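Side-chain contacts in 5-formyltetrahydrofolate cyclo-ligase family protein (Bacillus anthracis, PDB 2JCB), which probably catalyses the ATP-dependent cyclisation of 5-formyltetrahydrofolate to 5,10-methenyltetrahydrofolate, and binds ADP together with magnesium: residues A[14-19]-A[174-179]; A[135-140]-A[164-169]; A[141-146]-A[150-155]. One frame throughout, in Å; residues are numbered along the deposited sequence.

Contact 1 (A[14-19]-A[174-179]). With ADP (adenosine-5'-diphosphate), chain C.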
# COMPACT_ATOMS: atom_id res chain seq x y z
N LEU A 14 1.12 10.32 15.21
CA LEU A 14 0.93 9.14 16.06
C LEU A 14 -0.52 9.02 16.46
O LEU A 14 -1.08 7.95 16.38
CB LEU A 14 1.76 9.25 17.35
CG LEU A 14 3.27 9.13 17.29
CD1 LEU A 14 3.80 8.95 18.73
CD2 LEU A 14 3.69 8.00 16.33
N ARG A 15 -1.10 10.12 16.93
CA ARG A 15 -2.53 10.23 17.23
C ARG A 15 -3.44 9.78 16.09
O ARG A 15 -4.40 9.03 16.30
CB ARG A 15 -2.86 11.68 17.65
CG ARG A 15 -4.18 11.92 18.39
CD ARG A 15 -4.64 13.42 18.31
NE ARG A 15 -5.02 13.71 16.92
CZ ARG A 15 -6.27 13.75 16.45
NH1 ARG A 15 -7.31 13.55 17.26
NH2 ARG A 15 -6.48 14.00 15.15
N LEU A 16 -3.15 10.22 14.86
CA LEU A 16 -4.00 9.86 13.75
C LEU A 16 -3.77 8.39 13.38
O LEU A 16 -4.72 7.66 13.13
CB LEU A 16 -3.80 10.77 12.54
CG LEU A 16 -4.61 12.06 12.53
CD1 LEU A 16 -4.05 13.02 11.48
CD2 LEU A 16 -6.11 11.76 12.29
N ARG A 17 -2.50 7.99 13.40
CA ARG A 17 -2.11 6.58 13.08
C ARG A 17 -2.81 5.64 14.08
O ARG A 17 -3.50 4.72 13.68
CB ARG A 17 -0.59 6.40 13.15
CG ARG A 17 -0.04 5.21 12.34
CD ARG A 17 1.51 5.13 12.49
NE ARG A 17 2.21 6.03 11.56
CZ ARG A 17 3.18 6.89 11.84
NH1 ARG A 17 3.70 7.02 13.08
NH2 ARG A 17 3.68 7.62 10.85
N LYS A 18 -2.66 5.94 15.36
CA LYS A 18 -3.34 5.19 16.45
C LYS A 18 -4.87 5.09 16.24
O LYS A 18 -5.44 3.98 16.23
CB LYS A 18 -3.00 5.82 17.81
CG LYS A 18 -3.35 5.03 19.09
CD LYS A 18 -3.04 5.83 20.38
CE LYS A 18 -3.59 5.16 21.66
NZ LYS A 18 -3.94 6.12 22.77
N GLN A 19 -5.52 6.23 16.04
CA GLN A 19 -6.98 6.30 15.89
C GLN A 19 -7.53 5.49 14.72
O GLN A 19 -8.54 4.79 14.86
CB GLN A 19 -7.45 7.78 15.89
CG GLN A 19 -8.79 8.09 15.20
CD GLN A 19 -9.00 9.59 14.96
OE1 GLN A 19 -9.02 10.07 13.82
NE2 GLN A 19 -9.13 10.32 16.04
N HIS A 174 -7.19 16.37 7.23
CA HIS A 174 -5.88 17.00 7.30
C HIS A 174 -4.85 16.01 7.84
O HIS A 174 -5.13 15.26 8.79
CB HIS A 174 -5.96 18.28 8.18
CG HIS A 174 -4.64 18.87 8.54
ND1 HIS A 174 -3.87 18.42 9.59
CD2 HIS A 174 -3.95 19.91 8.00
CE1 HIS A 174 -2.77 19.15 9.69
NE2 HIS A 174 -2.80 20.06 8.73
N ILE A 175 -3.68 16.01 7.21
CA ILE A 175 -2.51 15.28 7.66
C ILE A 175 -1.39 16.30 7.74
O ILE A 175 -1.27 17.16 6.85
CB ILE A 175 -2.16 14.15 6.64
CG1 ILE A 175 -3.17 13.01 6.73
CG2 ILE A 175 -0.73 13.62 6.87
CD1 ILE A 175 -2.84 11.89 5.76
N PRO A 176 -0.60 16.27 8.84
CA PRO A 176 0.49 17.24 9.05
C PRO A 176 1.71 16.79 8.25
O PRO A 176 2.58 16.10 8.81
CB PRO A 176 0.77 17.16 10.55
CG PRO A 176 0.24 15.80 10.99
CD PRO A 176 -0.67 15.26 9.92
N VAL A 177 1.77 17.13 6.96
CA VAL A 177 2.82 16.60 6.10
C VAL A 177 4.16 17.31 6.29
O VAL A 177 4.22 18.51 6.41
CB VAL A 177 2.42 16.55 4.58
CG1 VAL A 177 1.16 15.72 4.36
CG2 VAL A 177 2.28 17.91 3.99
N GLU A 178 5.21 16.51 6.32
CA GLU A 178 6.57 16.99 6.39
C GLU A 178 7.18 17.00 4.98
O GLU A 178 6.62 16.40 4.05
CB GLU A 178 7.32 16.09 7.34
CG GLU A 178 6.55 15.87 8.63
CD GLU A 178 7.34 15.12 9.71
OE1 GLU A 178 8.31 15.67 10.25
OE2 GLU A 178 6.96 13.96 10.01
N PRO A 179 8.32 17.71 4.81
CA PRO A 179 8.90 17.88 3.47
C PRO A 179 9.20 16.57 2.77
O PRO A 179 9.04 16.48 1.56
CB PRO A 179 10.20 18.65 3.71
CG PRO A 179 10.18 19.10 5.13
CD PRO A 179 9.09 18.38 5.87
PB ADP C . 5.19 7.22 7.58
O1B ADP C . 5.46 5.72 7.52
O2B ADP C . 3.84 7.50 8.12
O3B ADP C . 5.55 7.79 6.22
PA ADP C . 7.01 9.21 8.70
O1A ADP C . 6.54 10.16 7.63
O2A ADP C . 7.01 9.72 10.05
O3A ADP C . 6.23 7.79 8.65
O5' ADP C . 8.56 8.85 8.37
C5' ADP C . 9.24 8.10 9.40
C4' ADP C . 10.71 8.46 9.46
O4' ADP C . 11.24 8.30 8.15
C3' ADP C . 10.86 9.92 9.85
O3' ADP C . 11.69 9.96 11.00
C2' ADP C . 11.51 10.58 8.65
O2' ADP C . 12.59 11.38 9.03
C1' ADP C . 12.04 9.44 7.82
N9 ADP C . 12.04 9.69 6.36
C8 ADP C . 10.96 9.66 5.55
N7 ADP C . 11.32 9.90 4.27
C5 ADP C . 12.64 10.09 4.22
C6 ADP C . 13.65 10.36 3.16
N6 ADP C . 13.28 10.50 1.87
N1 ADP C . 14.93 10.42 3.51
C2 ADP C . 15.32 10.29 4.80
N3 ADP C . 14.47 10.03 5.80
C4 ADP C . 13.13 9.90 5.59

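Contact 2 (A[135-140]-A[164-169])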
# COMPACT_ATOMS: atom_id res chain seq x y z
N VAL A 135 -2.02 4.05 6.18
CA VAL A 135 -2.97 4.19 7.29
C VAL A 135 -4.02 5.26 6.97
O VAL A 135 -5.22 5.00 7.08
CB VAL A 135 -2.29 4.39 8.69
CG1 VAL A 135 -3.33 4.53 9.74
CG2 VAL A 135 -1.40 3.20 8.99
N ALA A 136 -3.59 6.49 6.72
CA ALA A 136 -4.59 7.55 6.52
C ALA A 136 -4.23 8.39 5.32
O ALA A 136 -3.05 8.48 4.94
CB ALA A 136 -4.66 8.42 7.72
N TYR A 137 -5.25 9.00 4.69
CA TYR A 137 -4.99 9.78 3.48
C TYR A 137 -5.86 11.02 3.45
O TYR A 137 -6.90 11.06 4.11
CB TYR A 137 -5.34 8.94 2.24
CG TYR A 137 -4.67 7.56 2.12
CD1 TYR A 137 -3.49 7.41 1.41
CD2 TYR A 137 -5.23 6.45 2.74
CE1 TYR A 137 -2.88 6.12 1.34
CE2 TYR A 137 -4.67 5.18 2.68
CZ TYR A 137 -3.50 5.03 1.96
OH TYR A 137 -2.93 3.76 1.92
N THR A 138 -5.45 11.99 2.65
CA THR A 138 -6.35 13.13 2.34
C THR A 138 -6.76 13.08 0.86
O THR A 138 -6.19 12.30 0.08
CB THR A 138 -5.71 14.47 2.63
OG1 THR A 138 -4.68 14.72 1.66
CG2 THR A 138 -5.16 14.46 4.03
N GLU A 139 -7.73 13.94 0.52
CA GLU A 139 -8.24 14.12 -0.86
C GLU A 139 -7.11 14.48 -1.79
O GLU A 139 -7.15 14.16 -2.99
CB GLU A 139 -9.31 15.25 -0.91
CG GLU A 139 -8.83 16.64 -0.42
CD GLU A 139 -9.69 17.86 -0.84
OE1 GLU A 139 -10.87 17.70 -1.23
OE2 GLU A 139 -9.16 19.01 -0.75
N ARG A 140 -6.08 15.10 -1.22
CA ARG A 140 -4.89 15.55 -1.91
C ARG A 140 -3.81 14.47 -2.18
O ARG A 140 -2.73 14.79 -2.69
CB ARG A 140 -4.28 16.70 -1.12
CG ARG A 140 -5.15 17.98 -1.15
CD ARG A 140 -4.67 19.01 -0.16
NE ARG A 140 -4.80 18.57 1.22
CZ ARG A 140 -5.94 18.54 1.91
NH1 ARG A 140 -5.94 18.14 3.17
NH2 ARG A 140 -7.09 18.90 1.35
N SER A 164 -3.43 3.96 -4.02
CA SER A 164 -3.67 3.33 -2.72
C SER A 164 -5.09 2.89 -2.65
O SER A 164 -5.97 3.47 -3.30
CB SER A 164 -3.34 4.27 -1.58
OG SER A 164 -1.95 4.57 -1.50
N LEU A 165 -5.30 1.78 -1.93
CA LEU A 165 -6.62 1.23 -1.61
C LEU A 165 -6.94 1.58 -0.16
O LEU A 165 -6.09 1.37 0.71
CB LEU A 165 -6.59 -0.29 -1.83
CG LEU A 165 -6.03 -0.74 -3.18
CD1 LEU A 165 -5.87 -2.29 -3.36
CD2 LEU A 165 -6.93 -0.19 -4.30
N ALA A 166 -8.16 2.08 0.14
CA ALA A 166 -8.49 2.53 1.46
C ALA A 166 -9.97 2.40 1.74
O ALA A 166 -10.77 2.63 0.86
CB ALA A 166 -8.03 3.94 1.66
N TYR A 167 -10.32 2.05 2.97
CA TYR A 167 -11.69 2.18 3.39
C TYR A 167 -11.93 3.70 3.54
O TYR A 167 -11.00 4.48 3.84
CB TYR A 167 -11.88 1.55 4.77
CG TYR A 167 -11.44 0.12 4.83
CD1 TYR A 167 -12.19 -0.87 4.20
CD2 TYR A 167 -10.33 -0.28 5.61
CE1 TYR A 167 -11.82 -2.19 4.27
CE2 TYR A 167 -9.95 -1.64 5.71
CZ TYR A 167 -10.72 -2.58 5.02
OH TYR A 167 -10.45 -3.96 5.02
N SER A 168 -13.16 4.11 3.28
CA SER A 168 -13.47 5.53 3.34
C SER A 168 -13.16 6.19 4.70
O SER A 168 -12.82 7.37 4.73
CB SER A 168 -14.89 5.81 2.84
OG SER A 168 -15.83 5.32 3.74
N PHE A 169 -13.25 5.44 5.80
CA PHE A 169 -12.89 5.95 7.11
C PHE A 169 -11.37 6.20 7.28
O PHE A 169 -10.95 6.80 8.26
CB PHE A 169 -13.42 5.06 8.25
CG PHE A 169 -12.66 3.75 8.39
CD1 PHE A 169 -11.41 3.72 9.05
CD2 PHE A 169 -13.19 2.55 7.89
CE1 PHE A 169 -10.71 2.55 9.22
CE2 PHE A 169 -12.47 1.34 8.06
CZ PHE A 169 -11.21 1.36 8.70
O HOH W 1 -4.59 1.77 2.73

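Contact 3 (A[141-146]-A[150-155]). With MG (magnesium ion), chain E; ADP (adenosine-5'-diphosphate), chain C; PO4 (phosphate ion), chain D.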
# COMPACT_ATOMS: atom_id res chain seq x y z
N GLY A 141 -4.08 13.20 -1.84
CA GLY A 141 -3.09 12.16 -2.06
C GLY A 141 -2.05 12.10 -0.96
O GLY A 141 -1.12 11.31 -1.07
N GLU A 142 -2.22 12.90 0.11
CA GLU A 142 -1.27 12.89 1.25
C GLU A 142 -1.52 11.63 2.03
O GLU A 142 -2.59 11.04 1.95
CB GLU A 142 -1.42 14.12 2.13
CG GLU A 142 -1.18 15.38 1.29
CD GLU A 142 -1.88 16.60 1.82
OE1 GLU A 142 -3.01 16.47 2.33
OE2 GLU A 142 -1.32 17.71 1.71
N ARG A 143 -0.48 11.19 2.72
CA ARG A 143 -0.43 9.82 3.23
C ARG A 143 0.33 9.73 4.55
O ARG A 143 1.39 10.33 4.73
CB ARG A 143 0.14 8.87 2.17
CG ARG A 143 0.44 7.52 2.72
CD ARG A 143 1.03 6.61 1.63
NE ARG A 143 1.55 5.44 2.29
CZ ARG A 143 2.75 5.32 2.87
NH1 ARG A 143 3.02 4.17 3.49
NH2 ARG A 143 3.63 6.31 2.90
N ILE A 144 -0.31 9.09 5.53
CA ILE A 144 0.37 8.60 6.73
C ILE A 144 0.45 7.07 6.62
O ILE A 144 -0.56 6.41 6.36
CB ILE A 144 -0.40 8.96 8.04
CG1 ILE A 144 -0.43 10.47 8.29
CG2 ILE A 144 0.33 8.31 9.25
CD1 ILE A 144 -1.39 10.87 9.36
N GLY A 145 1.66 6.53 6.80
CA GLY A 145 1.84 5.08 6.82
C GLY A 145 1.99 4.61 8.27
O GLY A 145 1.41 5.19 9.20
N TYR A 146 2.83 3.59 8.46
CA TYR A 146 2.98 2.90 9.75
C TYR A 146 4.10 3.39 10.62
O TYR A 146 4.23 2.98 11.78
CB TYR A 146 3.13 1.37 9.50
CG TYR A 146 1.84 0.80 9.06
CD1 TYR A 146 0.83 0.50 9.98
CD2 TYR A 146 1.58 0.65 7.71
CE1 TYR A 146 -0.39 0.01 9.54
CE2 TYR A 146 0.36 0.18 7.27
CZ TYR A 146 -0.60 -0.13 8.18
OH TYR A 146 -1.80 -0.60 7.67
N TYR A 150 9.20 3.94 4.85
CA TYR A 150 9.68 3.17 3.69
C TYR A 150 9.21 3.71 2.32
O TYR A 150 10.02 3.87 1.40
CB TYR A 150 9.25 1.69 3.77
CG TYR A 150 10.10 0.89 4.73
CD1 TYR A 150 11.34 0.38 4.35
CD2 TYR A 150 9.60 0.59 6.01
CE1 TYR A 150 12.08 -0.41 5.20
CE2 TYR A 150 10.36 -0.17 6.90
CZ TYR A 150 11.59 -0.68 6.47
OH TYR A 150 12.35 -1.43 7.33
N TYR A 151 7.92 3.95 2.20
CA TYR A 151 7.41 4.44 0.92
C TYR A 151 7.82 5.88 0.64
O TYR A 151 8.10 6.21 -0.50
CB TYR A 151 5.90 4.22 0.74
CG TYR A 151 5.61 2.77 0.35
CD1 TYR A 151 5.59 1.75 1.31
CD2 TYR A 151 5.50 2.40 -1.00
CE1 TYR A 151 5.37 0.39 0.91
CE2 TYR A 151 5.28 1.06 -1.41
CZ TYR A 151 5.22 0.07 -0.43
OH TYR A 151 5.01 -1.21 -0.78
N ASP A 152 7.92 6.71 1.70
CA ASP A 152 8.39 8.06 1.52
C ASP A 152 9.77 8.04 0.84
O ASP A 152 10.01 8.85 -0.05
CB ASP A 152 8.45 8.78 2.87
CG ASP A 152 7.09 9.29 3.32
OD1 ASP A 152 6.15 9.40 2.48
OD2 ASP A 152 6.91 9.57 4.51
N ARG A 153 10.65 7.10 1.23
CA ARG A 153 12.00 7.02 0.69
C ARG A 153 11.96 6.43 -0.71
O ARG A 153 12.63 6.91 -1.62
CB ARG A 153 12.88 6.17 1.61
CG ARG A 153 13.17 6.83 2.94
CD ARG A 153 14.03 5.89 3.76
NE ARG A 153 14.60 6.46 4.97
CZ ARG A 153 13.91 6.63 6.09
NH1 ARG A 153 14.52 7.09 7.17
NH2 ARG A 153 12.61 6.31 6.12
N TYR A 154 11.20 5.35 -0.86
CA TYR A 154 11.10 4.63 -2.13
C TYR A 154 10.50 5.50 -3.24
O TYR A 154 10.99 5.51 -4.35
CB TYR A 154 10.24 3.39 -1.95
CG TYR A 154 10.09 2.61 -3.22
CD1 TYR A 154 11.09 1.74 -3.64
CD2 TYR A 154 8.95 2.72 -4.01
CE1 TYR A 154 10.99 1.02 -4.78
CE2 TYR A 154 8.83 2.00 -5.20
CZ TYR A 154 9.85 1.15 -5.57
OH TYR A 154 9.77 0.39 -6.70
N LEU A 155 9.46 6.24 -2.90
CA LEU A 155 8.75 7.04 -3.91
C LEU A 155 9.56 8.21 -4.46
O LEU A 155 9.18 8.79 -5.49
CB LEU A 155 7.36 7.48 -3.43
CG LEU A 155 6.37 6.34 -3.24
CD1 LEU A 155 5.10 6.90 -2.60
CD2 LEU A 155 6.10 5.61 -4.55
MG MG E . 5.54 9.88 5.82
PB ADP C . 5.19 7.22 7.58
O1B ADP C . 5.46 5.72 7.52
O2B ADP C . 3.84 7.50 8.12
O3B ADP C . 5.55 7.79 6.22
PA ADP C . 7.01 9.21 8.70
O1A ADP C . 6.54 10.16 7.63
O2A ADP C . 7.01 9.72 10.05
O3A ADP C . 6.23 7.79 8.65
O5' ADP C . 8.56 8.85 8.37
C5' ADP C . 9.24 8.10 9.40
C4' ADP C . 10.71 8.46 9.46
O4' ADP C . 11.24 8.30 8.15
C3' ADP C . 10.86 9.92 9.85
O3' ADP C . 11.69 9.96 11.00
C2' ADP C . 11.51 10.58 8.65
O2' ADP C . 12.59 11.38 9.03
C1' ADP C . 12.04 9.44 7.82
N9 ADP C . 12.04 9.69 6.36
C8 ADP C . 10.96 9.66 5.55
N7 ADP C . 11.32 9.90 4.27
C5 ADP C . 12.64 10.09 4.22
C6 ADP C . 13.65 10.36 3.16
N6 ADP C . 13.28 10.50 1.87
N1 ADP C . 14.93 10.42 3.51
C2 ADP C . 15.32 10.29 4.80
N3 ADP C . 14.47 10.03 5.80
C4 ADP C . 13.13 9.90 5.59
P PO4 D . 5.64 2.93 5.29
O1 PO4 D . 5.91 3.64 4.13
O2 PO4 D . 4.78 3.63 6.31
O3 PO4 D . 4.90 1.60 4.95
O4 PO4 D . 6.91 2.62 6.08
O HOH W 2 6.32 6.27 4.16
O HOH W 3 4.14 9.75 4.23
O HOH W 4 4.17 8.20 1.00
O HOH W 5 3.71 10.16 7.15

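Contact 1 (A[14-19]-A[174-179])
L16 leaves helix 6-26 toward the loop 174-179 and meets it with a single methyl: CD1 rests 3.7 Å from the carbonyl O of H174 and 4.3 Å from CD of P176. Its CG stands beside the backbone N (chi1 -86°), which carries that branch off the helix. This is the close part of a small interface. The leucine also touches I144, on which I175 packs too, so an apolar side chain is what the place requires. P176 turns its CB toward the helix, and its side chain lies against V9 and E12; as the centre of an inverse gamma turn, the proline kinks the loop where it passes the helix. On the solvent side the fit is looser. H174 is exposed, and its ND1 comes no nearer to L16 CD1 than 5.7 Å, although its side chain touches E12. The next residue, R17, points from the helix into the nucleotide pocket. Its CG lies anti to the backbone N (chi1 -157°), and a bend at chi3 (-83°) swings the guanidinium round so that NH2 gives ADP O2B a 2.7 Å hydrogen bond, the oxygen lying at the edge of the flat group near its plane. NE is spent on the carbonyl of G145, a second bond that fixes the rotation of the guanidinium. Its positive charge probably offsets that of the diphosphate. In the loop, E178 OE2 forms salt bridges with R10 and K13, two further ADP-binding residues, which probably helps to position them.

Contact 2 (A[135-140]-A[164-169])
Y137 OH lies 2.7 Å from a water oxygen that sits at the edge of its ring, in the ring plane, and this bond gives the buried hydroxyl a partner. The water also lies close to the carbonyl O of L165; the geometry of that second link is doubtful, but the water probably bridges the two groups, which do not bond directly, Y137 OH and L165 O being 4.1 Å apart. The rest of the contact is the tyrosine ring lying along the end of strand 161-165. S164 and A166, alternate residues that both point at the ring, come to the same side of it, each at a slant. S164 OG is 3.4 Å from Y137 CE1, with S164 CB close by, while A166 CB touches the other flank at 3.7 Å from Y137 CE2. Small side chains suit both places, because they let the broad ring come close to the strand. The serine hydroxyl does not bond to the phenol: its hydrogen bond is with the carbonyl of V132. With CG beside its backbone N (chi1 -54°), Y137 reaches across from a short strand whose start is distorted by a classic beta bulge, V135 and A136 both facing I144. The contact joins the small hairpin of strands 136-137 and 143-144 to the main mixed sheet: Y137 and A166 both touch I187 of the adjoining strand 186-189, while L165 points away from the hairpin and packs on I39 of helix 29-44.

Contact 3 (A[141-146]-A[150-155])
The R143 guanidinium is sandwiched: Y151 CB lies over one face, 3.8 Å from R143 NH2, and G145 CA lies over the other, 3.6 Å above the plane and toward the rim. A phosphate ion, a water and D152 OD1 stand round its edge. NH1 donates to phosphate O1 (3.0 Å, 159°), and the Y151 ring, tilted 60° to the guanidinium, turns its own edge to the same oxygen. A long arginine suits this span from strand to phosphate: it runs extended, CG anti to the backbone N (chi1 170°), its NE held by the carbonyl of P133. R143 NH2 and D152 OD1, 4.0 Å apart, stop short of a salt bridge but share a water. The carboxylate of D152 divides its work: OD1 takes the K182 N-H and waters, while OD2 binds magnesium at 1.9 Å, with D181 as second protein ligand. R153 lays its guanidinium over the adenine, the planes somewhat tilted, ADP C4 lying 3.4 Å from the guanidinium plane over its centre. The phosphate, probably from the crystallisation liquor, takes backbone N-H bonds from Y150 and Y151. Helix 150-154 faces strand 143-144 across the site; strand 92-98 backs the helix, and helix 6-26 packs on I144 of the strand.

In the fold
All three contacts are largely buried, but contact 1 lies farthest from the centre of the chain and alone has an exposed touching residue. Its chemistry is apolar at the interface, with a charged outlet to ADP. Contact 2 is a core contact of ring, small side chains and one water, one layer back from the ligands, about 10 Å between the nearest atoms of the Y137 side chain and ADP. Contact 3 is polar and ionic, its segments meeting largely through water, metal and phosphate groups. Segment 141-146 ties them together, touching the segments of both other contacts. R17 of contact 1 and G145 of contact 3 bind the same ADP oxygen, O2B, from different elements.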